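Local coordinates for 1-deoxy-D-xylulose 5-phosphate reductoisomerase (Zymomonas mobilis, PDB 1R0K), which catalyses the NADPH-dependent rearrangement and reduction of 1-deoxy-D-xylulose 5-phosphate to 2-C-methyl-D-erythritol 4-phosphate, using a divalent metal ion, at residues 111-125 / 138-150. Sequence-based numbering, arbitrary orientation.
Sequences LAAIRKGKTVALANK and AVREHGTTLLPVD
Thr144 OG1 reaches Ile114 O at 2.5 Å, while Gly117 N approaches that same oxygen from the opposite face of its carbonyl plane, so two donors grip Ile114 O, near the C-terminal end of helix 107-115. With chi1 at -50°, OG1 stands anti to the carbonyl carbon, where it meets Ile114 O, and CG2 faces Lys118 O at 3.3 Å. Next to this bond the packing is tight and apolar: Ile114 CG2 meets Val139 CG2 at 3.7 Å and also touches Ala138 CB. Strands 119-122 and 145-148 run parallel, their axes 20° apart, and Leu147 N bonds Val120 O at a nearly straight 178°. Helices 126-129 and 132-142 lie in the connection, a beta-alpha-beta crossover at the edge of the Rossmann-type sheet.

At the solvent edge the contact is still close: His142 lays one ring face over Arg115, whose CA sits 3.8 Å from the ring centroid, and ND1 bonds Ala138 O at 3.1 Å, fixing the ring's rotation. With alanine in place of His142, Ala138 O would probably lose its side-chain donor and the Arg115 backbone its ring cover. A water lies near Gly117 O and His142 O.

The loose part is at the strands' C-terminal ends, where Lys125 NZ and Asp150 OD2 form only a long salt bridge, 3.7 Å; another water accepts from NZ at 2.6 Å and donates to Asp150 OD1. Ion pair and shared water probably help hold these opposite charges together at the predicted substrate and manganese site.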
loop_
_atom_site.group_PDB
_atom_site.type_symbol
_atom_site.label_atom_id
_atom_site.label_comp_id
_atom_site.label_asym_id
_atom_site.label_seq_id
_atom_site.Cartn_x
_atom_site.Cartn_y
_atom_site.Cartn_z
ATOM N N LEU B 111 1.650 -27.730 12.014
ATOM C CA LEU B 111 0.870 -27.545 13.229
ATOM C C LEU B 111 1.784 -27.576 14.447
ATOM O O LEU B 111 1.625 -26.776 15.370
ATOM C CB LEU B 111 -0.192 -28.633 13.361
ATOM C CG LEU B 111 -1.026 -28.562 14.645
ATOM C CD1 LEU B 111 -1.557 -27.154 14.845
ATOM C CD2 LEU B 111 -2.170 -29.565 14.563
ATOM N N ALA B 112 2.736 -28.506 14.453
ATOM C CA ALA B 112 3.671 -28.614 15.567
ATOM C C ALA B 112 4.412 -27.294 15.775
ATOM O O ALA B 112 4.515 -26.806 16.901
ATOM C CB ALA B 112 4.669 -29.744 15.318
ATOM N N ALA B 113 4.927 -26.720 14.690
ATOM C CA ALA B 113 5.644 -25.448 14.758
ATOM C C ALA B 113 4.721 -24.345 15.290
ATOM O O ALA B 113 5.110 -23.547 16.146
ATOM C CB ALA B 113 6.160 -25.067 13.374
ATOM N N ILE B 114 3.497 -24.295 14.773
ATOM C CA ILE B 114 2.546 -23.291 15.225
ATOM C C ILE B 114 2.294 -23.414 16.729
ATOM O O ILE B 114 2.250 -22.413 17.439
ATOM C CB ILE B 114 1.208 -23.414 14.469
ATOM C CG1 ILE B 114 1.387 -22.914 13.034
ATOM C CG2 ILE B 114 0.123 -22.624 15.190
ATOM C CD1 ILE B 114 0.167 -23.093 12.159
ATOM N N ARG B 115 2.150 -24.645 17.212
ATOM C CA ARG B 115 1.896 -24.882 18.630
ATOM C C ARG B 115 3.026 -24.422 19.554
ATOM O O ARG B 115 2.804 -24.218 20.750
ATOM C CB ARG B 115 1.574 -26.362 18.861
ATOM C CG ARG B 115 0.152 -26.736 18.431
ATOM C CD ARG B 115 -0.103 -28.233 18.495
ATOM N NE ARG B 115 -1.527 -28.540 18.370
ATOM C CZ ARG B 115 -2.021 -29.767 18.225
ATOM N NH1 ARG B 115 -1.209 -30.816 18.183
ATOM N NH2 ARG B 115 -3.333 -29.949 18.126
ATOM N N LYS B 116 4.227 -24.239 19.005
ATOM C CA LYS B 116 5.361 -23.775 19.806
ATOM C C LYS B 116 5.199 -22.301 20.129
ATOM O O LYS B 116 5.959 -21.736 20.914
ATOM C CB LYS B 116 6.684 -24.006 19.073
ATOM C CG LYS B 116 7.141 -25.447 19.088
ATOM C CD LYS B 116 7.359 -25.922 20.510
ATOM C CE LYS B 116 7.650 -27.405 20.556
ATOM N NZ LYS B 116 7.864 -27.873 21.951
ATOM N N GLY B 117 4.215 -21.676 19.492
ATOM C CA GLY B 117 3.921 -20.280 19.760
ATOM C C GLY B 117 4.862 -19.171 19.336
ATOM O O GLY B 117 4.662 -18.029 19.743
ATOM N N LYS B 118 5.877 -19.468 18.531
ATOM C CA LYS B 118 6.786 -18.413 18.098
ATOM C C LYS B 118 6.335 -17.842 16.759
ATOM O O LYS B 118 5.150 -17.557 16.574
ATOM C CB LYS B 118 8.220 -18.943 18.017
ATOM C CG LYS B 118 8.725 -19.503 19.336
ATOM C CD LYS B 118 8.494 -18.507 20.457
ATOM C CE LYS B 118 8.748 -19.134 21.816
ATOM N NZ LYS B 118 8.479 -18.159 22.915
ATOM N N THR B 119 7.264 -17.669 15.824
ATOM C CA THR B 119 6.902 -17.121 14.520
ATOM C C THR B 119 6.947 -18.185 13.433
ATOM O O THR B 119 7.923 -18.928 13.306
ATOM C CB THR B 119 7.824 -15.939 14.126
ATOM O OG1 THR B 119 7.730 -14.918 15.124
ATOM C CG2 THR B 119 7.401 -15.340 12.787
ATOM N N VAL B 120 5.870 -18.261 12.660
ATOM C CA VAL B 120 5.773 -19.227 11.578
ATOM C C VAL B 120 5.438 -18.541 10.263
ATOM O O VAL B 120 4.385 -17.909 10.133
ATOM C CB VAL B 120 4.680 -20.281 11.860
ATOM C CG1 VAL B 120 4.624 -21.301 10.727
ATOM C CG2 VAL B 120 4.956 -20.973 13.191
ATOM N N ALA B 121 6.348 -18.638 9.301
ATOM C CA ALA B 121 6.117 -18.070 7.972
ATOM C C ALA B 121 5.457 -19.239 7.239
ATOM O O ALA B 121 6.082 -20.279 7.018
ATOM C CB ALA B 121 7.455 -17.681 7.309
ATOM N N LEU B 122 4.189 -19.071 6.876
ATOM C CA LEU B 122 3.425 -20.142 6.243
ATOM C C LEU B 122 3.348 -20.140 4.724
ATOM O O LEU B 122 2.815 -19.214 4.119
ATOM C CB LEU B 122 2.003 -20.156 6.811
ATOM C CG LEU B 122 1.038 -21.224 6.272
ATOM C CD1 LEU B 122 1.595 -22.610 6.553
ATOM C CD2 LEU B 122 -0.330 -21.060 6.929
ATOM N N ALA B 123 3.876 -21.205 4.125
ATOM C CA ALA B 123 3.865 -21.382 2.679
ATOM C C ALA B 123 2.972 -22.578 2.318
ATOM O O ALA B 123 2.315 -22.577 1.277
ATOM C CB ALA B 123 5.285 -21.606 2.170
ATOM N N ASN B 124 2.950 -23.592 3.178
ATOM C CA ASN B 124 2.121 -24.782 2.957
ATOM C C ASN B 124 0.658 -24.364 2.794
ATOM O O ASN B 124 0.094 -23.707 3.666
ATOM C CB ASN B 124 2.264 -25.751 4.138
ATOM C CG ASN B 124 1.289 -26.923 4.061
ATOM O OD1 ASN B 124 0.149 -26.832 4.522
ATOM N ND2 ASN B 124 1.732 -28.025 3.464
ATOM N N LYS B 125 0.045 -24.757 1.680
ATOM C CA LYS B 125 -1.340 -24.387 1.392
ATOM C C LYS B 125 -2.422 -25.236 2.067
ATOM O O LYS B 125 -3.475 -24.720 2.440
ATOM C CB LYS B 125 -1.567 -24.391 -0.122
ATOM C CG LYS B 125 -0.657 -23.437 -0.884
ATOM C CD LYS B 125 -0.876 -23.552 -2.388
ATOM C CE LYS B 125 -0.025 -22.553 -3.153
ATOM N NZ LYS B 125 1.427 -22.834 -2.994
ATOM N N ALA B 138 -5.162 -23.076 16.581
ATOM C CA ALA B 138 -3.876 -23.343 17.220
ATOM C C ALA B 138 -3.120 -22.034 17.423
ATOM O O ALA B 138 -2.502 -21.821 18.463
ATOM C CB ALA B 138 -3.050 -24.304 16.367
ATOM N N VAL B 139 -3.177 -21.161 16.425
ATOM C CA VAL B 139 -2.504 -19.869 16.491
ATOM C C VAL B 139 -3.040 -19.049 17.665
ATOM O O VAL B 139 -2.271 -18.500 18.457
ATOM C CB VAL B 139 -2.694 -19.086 15.158
ATOM C CG1 VAL B 139 -2.294 -17.632 15.325
ATOM C CG2 VAL B 139 -1.853 -19.732 14.061
ATOM N N ARG B 140 -4.362 -18.975 17.778
ATOM C CA ARG B 140 -4.996 -18.225 18.858
ATOM C C ARG B 140 -4.639 -18.818 20.215
ATOM O O ARG B 140 -4.399 -18.090 21.172
ATOM C CB ARG B 140 -6.518 -18.218 18.665
ATOM C CG ARG B 140 -7.325 -17.641 19.830
ATOM C CD ARG B 140 -8.640 -17.042 19.337
ATOM N NE ARG B 140 -9.258 -17.843 18.280
ATOM C CZ ARG B 140 -9.782 -17.332 17.167
ATOM N NH1 ARG B 140 -9.767 -16.020 16.964
ATOM N NH2 ARG B 140 -10.312 -18.132 16.248
ATOM N N GLU B 141 -4.582 -20.143 20.292
ATOM C CA GLU B 141 -4.259 -20.791 21.553
ATOM C C GLU B 141 -2.822 -20.582 22.012
ATOM O O GLU B 141 -2.568 -20.412 23.204
ATOM C CB GLU B 141 -4.534 -22.295 21.485
ATOM C CG GLU B 141 -4.171 -22.990 22.793
ATOM C CD GLU B 141 -4.507 -24.462 22.812
ATOM O OE1 GLU B 141 -5.601 -24.822 22.335
ATOM O OE2 GLU B 141 -3.687 -25.255 23.319
ATOM N N HIS B 142 -1.877 -20.590 21.078
ATOM C CA HIS B 142 -0.480 -20.435 21.468
ATOM C C HIS B 142 0.154 -19.074 21.216
ATOM O O HIS B 142 1.362 -18.921 21.363
ATOM C CB HIS B 142 0.367 -21.536 20.822
ATOM C CG HIS B 142 -0.068 -22.922 21.190
ATOM N ND1 HIS B 142 -0.939 -23.660 20.417
ATOM C CD2 HIS B 142 0.216 -23.688 22.270
ATOM C CE1 HIS B 142 -1.172 -24.820 21.006
ATOM N NE2 HIS B 142 -0.484 -24.861 22.131
ATOM N N GLY B 143 -0.663 -18.087 20.866
ATOM C CA GLY B 143 -0.149 -16.747 20.627
ATOM C C GLY B 143 0.908 -16.720 19.542
ATOM O O GLY B 143 1.843 -15.918 19.579
ATOM N N THR B 144 0.745 -17.604 18.566
ATOM C CA THR B 144 1.678 -17.719 17.459
ATOM C C THR B 144 1.605 -16.525 16.514
ATOM O O THR B 144 0.533 -15.966 16.274
ATOM C CB THR B 144 1.375 -18.981 16.632
ATOM O OG1 THR B 144 1.267 -20.106 17.508
ATOM C CG2 THR B 144 2.478 -19.241 15.607
ATOM N N THR B 145 2.756 -16.132 15.980
ATOM C CA THR B 145 2.796 -15.054 15.012
ATOM C C THR B 145 2.791 -15.764 13.664
ATOM O O THR B 145 3.788 -16.376 13.278
ATOM C CB THR B 145 4.074 -14.216 15.128
ATOM O OG1 THR B 145 4.097 -13.560 16.401
ATOM C CG2 THR B 145 4.122 -13.166 14.017
ATOM N N LEU B 146 1.663 -15.700 12.961
ATOM C CA LEU B 146 1.542 -16.361 11.663
ATOM C C LEU B 146 1.707 -15.364 10.515
ATOM O O LEU B 146 0.938 -14.408 10.398
ATOM C CB LEU B 146 0.177 -17.051 11.560
ATOM C CG LEU B 146 -0.020 -17.933 10.332
ATOM C CD1 LEU B 146 0.867 -19.160 10.452
ATOM C CD2 LEU B 146 -1.487 -18.333 10.218
ATOM N N LEU B 147 2.708 -15.589 9.669
ATOM C CA LEU B 147 2.967 -14.696 8.549
ATOM C C LEU B 147 2.848 -15.452 7.230
ATOM O O LEU B 147 3.620 -16.371 6.963
ATOM C CB LEU B 147 4.368 -14.092 8.686
ATOM C CG LEU B 147 4.642 -13.426 10.042
ATOM C CD1 LEU B 147 6.135 -13.128 10.193
ATOM C CD2 LEU B 147 3.809 -12.150 10.162
ATOM N N PRO B 148 1.870 -15.075 6.388
ATOM C CA PRO B 148 1.654 -15.730 5.091
ATOM C C PRO B 148 2.774 -15.404 4.107
ATOM O O PRO B 148 3.149 -14.243 3.944
ATOM C CB PRO B 148 0.306 -15.178 4.648
ATOM C CG PRO B 148 0.336 -13.766 5.212
ATOM C CD PRO B 148 0.905 -13.978 6.600
ATOM N N VAL B 149 3.279 -16.438 3.441
ATOM C CA VAL B 149 4.386 -16.296 2.500
ATOM C C VAL B 149 4.023 -16.054 1.035
ATOM O O VAL B 149 4.706 -15.297 0.342
ATOM C CB VAL B 149 5.298 -17.538 2.579
ATOM C CG1 VAL B 149 6.366 -17.491 1.486
ATOM C CG2 VAL B 149 5.951 -17.601 3.954
ATOM N N ASP B 150 2.961 -16.691 0.557
ATOM C CA ASP B 150 2.576 -16.537 -0.840
ATOM C C ASP B 150 2.275 -15.089 -1.240
ATOM O O ASP B 150 1.793 -14.294 -0.437
ATOM C CB ASP B 150 1.410 -17.477 -1.161
ATOM C CG ASP B 150 1.816 -18.946 -1.085
ATOM O OD1 ASP B 150 3.036 -19.231 -1.145
ATOM O OD2 ASP B 150 0.930 -19.819 -0.975
HETATM O O HOH W 1 3.389 -17.114 22.125
HETATM O O HOH W 2 0.441 -17.872 2.048
HETATM O O HOH W 3 3.134 -22.036 -1.247
#